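Local coordinates for protein CaaX farnesyltransferase alpha subunit Ram2 (Aspergillus fumigatus, PDB 4L9P) that serves as the alpha subunit of protein farnesyltransferase, the heterodimer that probably attaches farnesyl groups to the cysteine of CaaX-motif proteins, at residues S198-N201 with H202-M205; D237-L240 with V241-E244; G267-A271 with A272-L276. The protein carries 1 engineered substitution. All blocks are in the same frame, centred on the assembly; numbering follows the deposited sequence.

Interaction 1. Residues S198-N201 with H202-M205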
loop_
_atom_site.group_PDB
_atom_site.type_symbol
_atom_site.label_atom_id
_atom_site.label_comp_id
_atom_site.label_asym_id
_atom_site.label_seq_id
_atom_site.Cartn_x
_atom_site.Cartn_y
_atom_site.Cartn_z
ATOM N N SER A 198 -1.884 12.767 -9.292
ATOM C CA SER A 198 -1.538 13.351 -7.966
ATOM C C SER A 198 -1.978 14.811 -7.910
ATOM O O SER A 198 -2.461 15.326 -6.877
ATOM C CB SER A 198 -0.018 13.316 -7.755
ATOM O OG SER A 198 0.408 11.941 -7.839
ATOM N N ALA A 199 -1.858 15.506 -9.046
ATOM C CA ALA A 199 -2.293 16.912 -9.087
ATOM C C ALA A 199 -3.836 17.032 -9.000
ATOM O O ALA A 199 -4.363 17.940 -8.337
ATOM C CB ALA A 199 -1.719 17.583 -10.332
ATOM N N TRP A 200 -4.551 16.115 -9.678
ATOM C CA TRP A 200 -6.008 16.089 -9.547
ATOM C C TRP A 200 -6.420 15.823 -8.104
ATOM O O TRP A 200 -7.363 16.448 -7.615
ATOM C CB TRP A 200 -6.622 15.019 -10.464
ATOM C CG TRP A 200 -6.635 15.434 -11.896
ATOM C CD1 TRP A 200 -5.742 15.040 -12.881
ATOM C CD2 TRP A 200 -7.585 16.320 -12.526
ATOM N NE1 TRP A 200 -6.102 15.624 -14.090
ATOM C CE2 TRP A 200 -7.214 16.425 -13.892
ATOM C CE3 TRP A 200 -8.691 17.049 -12.054
ATOM C CZ2 TRP A 200 -7.923 17.235 -14.810
ATOM C CZ3 TRP A 200 -9.408 17.848 -12.983
ATOM C CH2 TRP A 200 -9.034 17.900 -14.338
ATOM N N ASN A 201 -5.722 14.902 -7.417
ATOM C CA ASN A 201 -6.072 14.601 -6.043
ATOM C C ASN A 201 -5.890 15.818 -5.136
ATOM O O ASN A 201 -6.709 16.073 -4.248
ATOM C CB ASN A 201 -5.260 13.358 -5.581
ATOM C CG ASN A 201 -5.568 13.012 -4.140
ATOM O OD1 ASN A 201 -6.638 12.451 -3.859
ATOM N ND2 ASN A 201 -4.723 13.462 -3.195
ATOM N N HIS A 202 -4.777 16.532 -5.355
ATOM C CA HIS A 202 -4.534 17.749 -4.536
ATOM C C HIS A 202 -5.578 18.783 -4.894
ATOM O O HIS A 202 -6.064 19.512 -3.997
ATOM C CB HIS A 202 -3.132 18.258 -4.837
ATOM C CG HIS A 202 -2.662 19.299 -3.850
ATOM N ND1 HIS A 202 -2.282 18.950 -2.570
ATOM C CD2 HIS A 202 -2.472 20.643 -3.962
ATOM C CE1 HIS A 202 -1.903 20.035 -1.927
ATOM N NE2 HIS A 202 -2.033 21.073 -2.743
ATOM N N ARG A 203 -6.006 18.864 -6.155
ATOM C CA ARG A 203 -7.067 19.835 -6.548
ATOM C C ARG A 203 -8.345 19.545 -5.753
ATOM O O ARG A 203 -9.013 20.476 -5.285
ATOM C CB ARG A 203 -7.380 19.733 -8.050
ATOM C CG ARG A 203 -8.276 20.926 -8.498
ATOM C CD ARG A 203 -8.645 20.774 -10.023
ATOM N NE ARG A 203 -9.407 21.965 -10.355
ATOM C CZ ARG A 203 -8.908 23.076 -10.884
ATOM N NH1 ARG A 203 -7.625 23.139 -11.305
ATOM N NH2 ARG A 203 -9.711 24.137 -10.993
ATOM N N TYR A 204 -8.684 18.262 -5.631
ATOM C CA TYR A 204 -9.894 17.929 -4.879
ATOM C C TYR A 204 -9.762 18.418 -3.406
ATOM O O TYR A 204 -10.695 19.002 -2.832
ATOM C CB TYR A 204 -10.158 16.408 -4.908
ATOM C CG TYR A 204 -11.453 16.103 -4.169
ATOM C CD1 TYR A 204 -11.480 15.885 -2.769
ATOM C CD2 TYR A 204 -12.671 15.992 -4.875
ATOM C CE1 TYR A 204 -12.679 15.622 -2.091
ATOM C CE2 TYR A 204 -13.870 15.706 -4.213
ATOM C CZ TYR A 204 -13.865 15.559 -2.811
ATOM O OH TYR A 204 -15.055 15.313 -2.138
ATOM N N MET A 205 -8.614 18.214 -2.794
ATOM C CA MET A 205 -8.436 18.708 -1.441
ATOM C C MET A 205 -8.624 20.232 -1.375
ATOM O O MET A 205 -9.328 20.763 -0.476
ATOM C CB MET A 205 -7.055 18.381 -0.982
ATOM C CG MET A 205 -6.835 18.761 0.478
ATOM S SD MET A 205 -5.559 19.974 0.648
ATOM C CE MET A 205 -4.752 20.099 -0.829
#
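H202, R203, Y204 and M205 each send their backbone N-H one turn back, to the carbonyls of S198, A199, W200 and N201 in that order. These four i to i+4 bonds make regular alpha-helix, from R203 N to A199 O at 2.9 Å up to M205 N to N201 O at 3.2 Å, and the eight residues sit in helix 197-208 of a prenyltransferase alpha-subunit repeat, a TPR-like helical motif. All eight residues are buried, and their side chains find most of their partners on neighbouring helices and on the beta subunit.

From N201 to M205 every side chain starts out the same way, CG anti to the backbone N. The CB atoms stay close to the carbonyls of the preceding turn: H202 CB is 3.6 Å from S198 O, R203 CB 3.3 Å from W200 O and Y204 CB 3.5 Å from N201 O.

Beyond the helix, R203 bridges to E244 through NE and to E187 through NH1 and makes a cation-pi contact with Y247, while H202 NE2 bonds to E182; two carboxylates and a ring should restrict the rotation of this buried guanidinium. The Ram1 beta subunit takes another face, S198 OG bonding to its E309, N201 ND2 to its G307 carbonyl, and the Y204 ring stacking on its Y298. The S198 side chain is also about 8 Å from the bound isoprenoid analogue. Within the helix, the extended chain of R203 brings CD obliquely to the W200 indole, 4.2 Å from W200 CZ3.

Interaction 2. Residues D237-L240 with V241-E244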
loop_
_atom_site.group_PDB
_atom_site.type_symbol
_atom_site.label_atom_id
_atom_site.label_comp_id
_atom_site.label_asym_id
_atom_site.label_seq_id
_atom_site.Cartn_x
_atom_site.Cartn_y
_atom_site.Cartn_z
ATOM N N ASP A 237 -21.374 25.312 -2.505
ATOM C CA ASP A 237 -21.213 26.561 -3.263
ATOM C C ASP A 237 -21.484 26.189 -4.738
ATOM O O ASP A 237 -20.642 25.571 -5.391
ATOM C CB ASP A 237 -19.790 27.098 -3.085
ATOM C CG ASP A 237 -19.486 28.324 -3.952
ATOM O OD1 ASP A 237 -20.191 28.643 -4.940
ATOM O OD2 ASP A 237 -18.475 28.967 -3.653
ATOM N N GLU A 238 -22.667 26.498 -5.232
ATOM C CA GLU A 238 -23.095 25.954 -6.529
ATOM C C GLU A 238 -22.242 26.511 -7.672
ATOM O O GLU A 238 -21.989 25.813 -8.633
ATOM C CB GLU A 238 -24.606 26.211 -6.778
ATOM C CG GLU A 238 -25.484 25.714 -5.625
ATOM C CD GLU A 238 -25.579 24.197 -5.528
ATOM O OE1 GLU A 238 -25.049 23.473 -6.404
ATOM O OE2 GLU A 238 -26.222 23.721 -4.568
ATOM N N ASP A 239 -21.800 27.763 -7.575
ATOM C CA ASP A 239 -21.032 28.366 -8.668
ATOM C C ASP A 239 -19.642 27.779 -8.754
ATOM O O ASP A 239 -19.103 27.606 -9.850
ATOM C CB ASP A 239 -20.895 29.883 -8.516
ATOM C CG ASP A 239 -22.204 30.595 -8.612
ATOM O OD1 ASP A 239 -23.089 30.222 -9.419
ATOM O OD2 ASP A 239 -22.339 31.557 -7.854
ATOM N N LEU A 240 -19.060 27.475 -7.595
ATOM C CA LEU A 240 -17.789 26.739 -7.542
ATOM C C LEU A 240 -17.950 25.347 -8.166
ATOM O O LEU A 240 -17.118 24.898 -8.962
ATOM C CB LEU A 240 -17.356 26.564 -6.096
ATOM C CG LEU A 240 -16.053 25.753 -5.942
ATOM C CD1 LEU A 240 -14.926 26.453 -6.732
ATOM C CD2 LEU A 240 -15.663 25.691 -4.447
ATOM N N VAL A 241 -19.022 24.644 -7.790
ATOM C CA VAL A 241 -19.248 23.351 -8.396
ATOM C C VAL A 241 -19.343 23.491 -9.926
ATOM O O VAL A 241 -18.665 22.723 -10.670
ATOM C CB VAL A 241 -20.487 22.669 -7.792
ATOM C CG1 VAL A 241 -20.872 21.427 -8.601
ATOM C CG2 VAL A 241 -20.206 22.292 -6.309
ATOM N N ASP A 242 -20.155 24.444 -10.415
ATOM C CA ASP A 242 -20.238 24.604 -11.868
ATOM C C ASP A 242 -18.878 24.891 -12.522
ATOM O O ASP A 242 -18.557 24.335 -13.571
ATOM C CB ASP A 242 -21.144 25.802 -12.244
ATOM C CG ASP A 242 -22.599 25.592 -11.896
ATOM O OD1 ASP A 242 -23.004 24.438 -11.622
ATOM O OD2 ASP A 242 -23.345 26.629 -11.928
ATOM N N SER A 243 -18.078 25.767 -11.899
ATOM C CA SER A 243 -16.765 26.116 -12.407
ATOM C C SER A 243 -15.842 24.882 -12.462
ATOM O O SER A 243 -15.118 24.650 -13.438
ATOM C CB SER A 243 -16.151 27.186 -11.474
ATOM O OG SER A 243 -14.813 27.492 -11.834
ATOM N N GLU A 244 -15.874 24.067 -11.425
ATOM C CA GLU A 244 -14.998 22.888 -11.397
ATOM C C GLU A 244 -15.424 21.827 -12.396
ATOM O O GLU A 244 -14.591 21.135 -12.973
ATOM C CB GLU A 244 -15.004 22.315 -9.977
ATOM C CG GLU A 244 -14.196 23.206 -9.033
ATOM C CD GLU A 244 -12.728 23.266 -9.409
ATOM O OE1 GLU A 244 -12.127 22.183 -9.606
ATOM O OE2 GLU A 244 -12.157 24.393 -9.479
HETATM O O HOH W 1 -22.375 29.143 -12.180
#
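D239 and D242, one helical turn apart, point their carboxylates to the same patch of solvent, with D239 OD1 4.4 Å from D242 OD2. A water sits between them and donates to both oxygens, at 3.0 Å to D239 OD1 and 2.7 Å to D242 OD2, which should ease the repulsion of the two charges. D242 holds its carboxylate beside its own backbone N (chi1 -67°), folded back over the first turn, and its other oxygen, OD1, makes a salt bridge with R274. E238 OE1 reaches the same arginine, so one guanidinium is gripped by acids from successive turns.

This is the start of helix 238-254, and D237 is its N-cap. Its CG is anti to the backbone N, and OD1 accepts from L240 N at 3.1 Å in a nearly straight bond (170°), the donor approaching from above the carboxylate plane; a second bond from D239 N is weak. Capping satisfies amides that have no preceding turn to bond to, and the acids clustered here would suit the positive end of the helix dipole. The backbone then continues with V241 N to D237 O and the three i to i+4 bonds that follow.

Elsewhere on the helix, the L240 and E244 side chains run alongside one another in the same direction, with L240 CD1 4.0 Å from E244 CG. E244 is bent at chi2 (-64°), which turns its buried carboxylate to R207 and the Y264 hydroxyl. V241 CG2 sits 3.4 Å from D237 O. V241 packs on V268 and A272 of helix 259-272, while L240 lies on R207 and V241 and E244 on F208 of helix 197-208, so the beginning of helix 238-254 packs against both helix 197-208 and helix 259-272.

Interaction 3. Residues G267-A271 with A272-L276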
loop_
_atom_site.group_PDB
_atom_site.type_symbol
_atom_site.label_atom_id
_atom_site.label_comp_id
_atom_site.label_asym_id
_atom_site.label_seq_id
_atom_site.Cartn_x
_atom_site.Cartn_y
_atom_site.Cartn_z
ATOM N N GLY A 267 -16.298 12.776 -8.276
ATOM C CA GLY A 267 -16.148 13.234 -6.908
ATOM C C GLY A 267 -16.811 14.575 -6.685
ATOM O O GLY A 267 -17.430 14.810 -5.624
ATOM N N VAL A 268 -16.707 15.482 -7.645
ATOM C CA VAL A 268 -17.387 16.781 -7.487
ATOM C C VAL A 268 -18.893 16.629 -7.422
ATOM O O VAL A 268 -19.548 17.243 -6.562
ATOM C CB VAL A 268 -17.030 17.709 -8.648
ATOM C CG1 VAL A 268 -17.859 19.029 -8.572
ATOM C CG2 VAL A 268 -15.506 17.999 -8.637
ATOM N N LEU A 269 -19.444 15.786 -8.309
ATOM C CA LEU A 269 -20.921 15.584 -8.302
ATOM C C LEU A 269 -21.363 14.946 -6.989
ATOM O O LEU A 269 -22.374 15.337 -6.418
ATOM C CB LEU A 269 -21.388 14.787 -9.524
ATOM C CG LEU A 269 -21.167 15.539 -10.847
ATOM C CD1 LEU A 269 -21.299 14.583 -12.054
ATOM C CD2 LEU A 269 -22.185 16.659 -11.001
ATOM N N GLN A 270 -20.612 13.955 -6.501
ATOM C CA GLN A 270 -20.951 13.380 -5.178
ATOM C C GLN A 270 -20.901 14.429 -4.071
ATOM O O GLN A 270 -21.797 14.493 -3.209
ATOM C CB GLN A 270 -19.979 12.243 -4.846
ATOM C CG GLN A 270 -20.065 11.690 -3.396
ATOM C CD GLN A 270 -21.296 10.806 -3.153
ATOM O OE1 GLN A 270 -22.182 10.652 -4.024
ATOM N NE2 GLN A 270 -21.363 10.235 -1.950
ATOM N N ALA A 271 -19.845 15.237 -4.066
ATOM C CA ALA A 271 -19.739 16.275 -3.027
ATOM C C ALA A 271 -20.929 17.220 -3.075
ATOM O O ALA A 271 -21.495 17.628 -2.005
ATOM C CB ALA A 271 -18.417 17.063 -3.225
ATOM N N ALA A 272 -21.323 17.584 -4.292
ATOM C CA ALA A 272 -22.395 18.568 -4.484
ATOM C C ALA A 272 -23.820 17.979 -4.341
ATOM O O ALA A 272 -24.813 18.734 -4.322
ATOM C CB ALA A 272 -22.245 19.218 -5.854
ATOM N N GLY A 273 -23.947 16.638 -4.289
ATOM C CA GLY A 273 -25.295 16.075 -4.231
ATOM C C GLY A 273 -26.011 16.145 -5.562
ATOM O O GLY A 273 -27.256 16.191 -5.630
ATOM N N ARG A 274 -25.225 16.148 -6.624
ATOM C CA ARG A 274 -25.773 16.223 -7.959
ATOM C C ARG A 274 -25.642 14.879 -8.679
ATOM O O ARG A 274 -24.696 14.108 -8.450
ATOM C CB ARG A 274 -25.060 17.282 -8.765
ATOM C CG ARG A 274 -25.291 18.687 -8.293
ATOM C CD ARG A 274 -24.603 19.614 -9.293
ATOM N NE ARG A 274 -24.532 20.984 -8.840
ATOM C CZ ARG A 274 -24.066 21.980 -9.588
ATOM N NH1 ARG A 274 -23.683 21.773 -10.846
ATOM N NH2 ARG A 274 -23.994 23.187 -9.077
ATOM N N PRO A 275 -26.581 14.608 -9.598
ATOM C CA PRO A 275 -26.568 13.300 -10.253
ATOM C C PRO A 275 -25.603 13.198 -11.433
ATOM O O PRO A 275 -25.331 14.193 -12.067
ATOM C CB PRO A 275 -28.002 13.160 -10.756
ATOM C CG PRO A 275 -28.396 14.585 -11.064
ATOM C CD PRO A 275 -27.761 15.427 -9.973
ATOM N N LEU A 276 -25.114 11.993 -11.741
ATOM C CA LEU A 276 -24.297 11.774 -12.945
ATOM C C LEU A 276 -25.020 12.235 -14.225
ATOM O O LEU A 276 -24.393 12.617 -15.196
ATOM C CB LEU A 276 -23.919 10.303 -13.054
ATOM C CG LEU A 276 -23.047 9.805 -11.895
ATOM C CD1 LEU A 276 -22.844 8.300 -12.025
ATOM C CD2 LEU A 276 -21.669 10.521 -11.779
#
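Over the flat carbonyl group of Q270 stands G273 N, 3.2 Å from Q270 O and well above the carbonyl plane. The neighbouring carbonyl, that of L269, is met closer to its plane by R274 N, 3.0 Å from L269 O and tilted by 22°. Together these two bonds, with the positive phi of G273 (75°), form a Schellman motif that ends helix 259-272. A272 N bonds to V268 O in the usual i to i+4 manner.

Where the chain leaves the helix, L269 carries most of the side-chain packing. Its CG is turned away from the carbonyl carbon (chi1 -65°), which brings the two methyls toward the outgoing loop. CD2 touches R274 CB at 3.7 Å, the two side chains crossing at about a right angle; this is the C3 to C'' apolar contact that commonly accompanies a Schellman motif, made here by the aliphatic part of R274. CD1 goes further along the loop to L276 CD2, 4.1 Å away. R274 stays extended from CG to NE, carrying its guanidinium to the acids at the start of helix 238-254, and NH1 also bridges to E278.

The turn fits between three helices. V268 and L269 pack on L245 of helix 238-254, V268 on F208 of helix 197-208, and L276 on D312 and V313 of helix 304-317, whose W309 also touches L269.

In the fold
All three interactions are local, so none closes a long loop; they follow one another in series, without nesting or crossing. Helix 197-208 comes first with interaction 1, on the side of the beta subunit. After a long connection the chain enters helix 238-254 at interaction 2, then turns back through helix 259-272 to leave it at interaction 3. Interactions 2 and 3, with centres about 11 Å apart, tie the start of one helix to the end of the next. Interaction 1 lies about 16 Å, centre to centre, from each, joined to interaction 2 by R203 and to interaction 3 by Y204, which packs against G267 and A271.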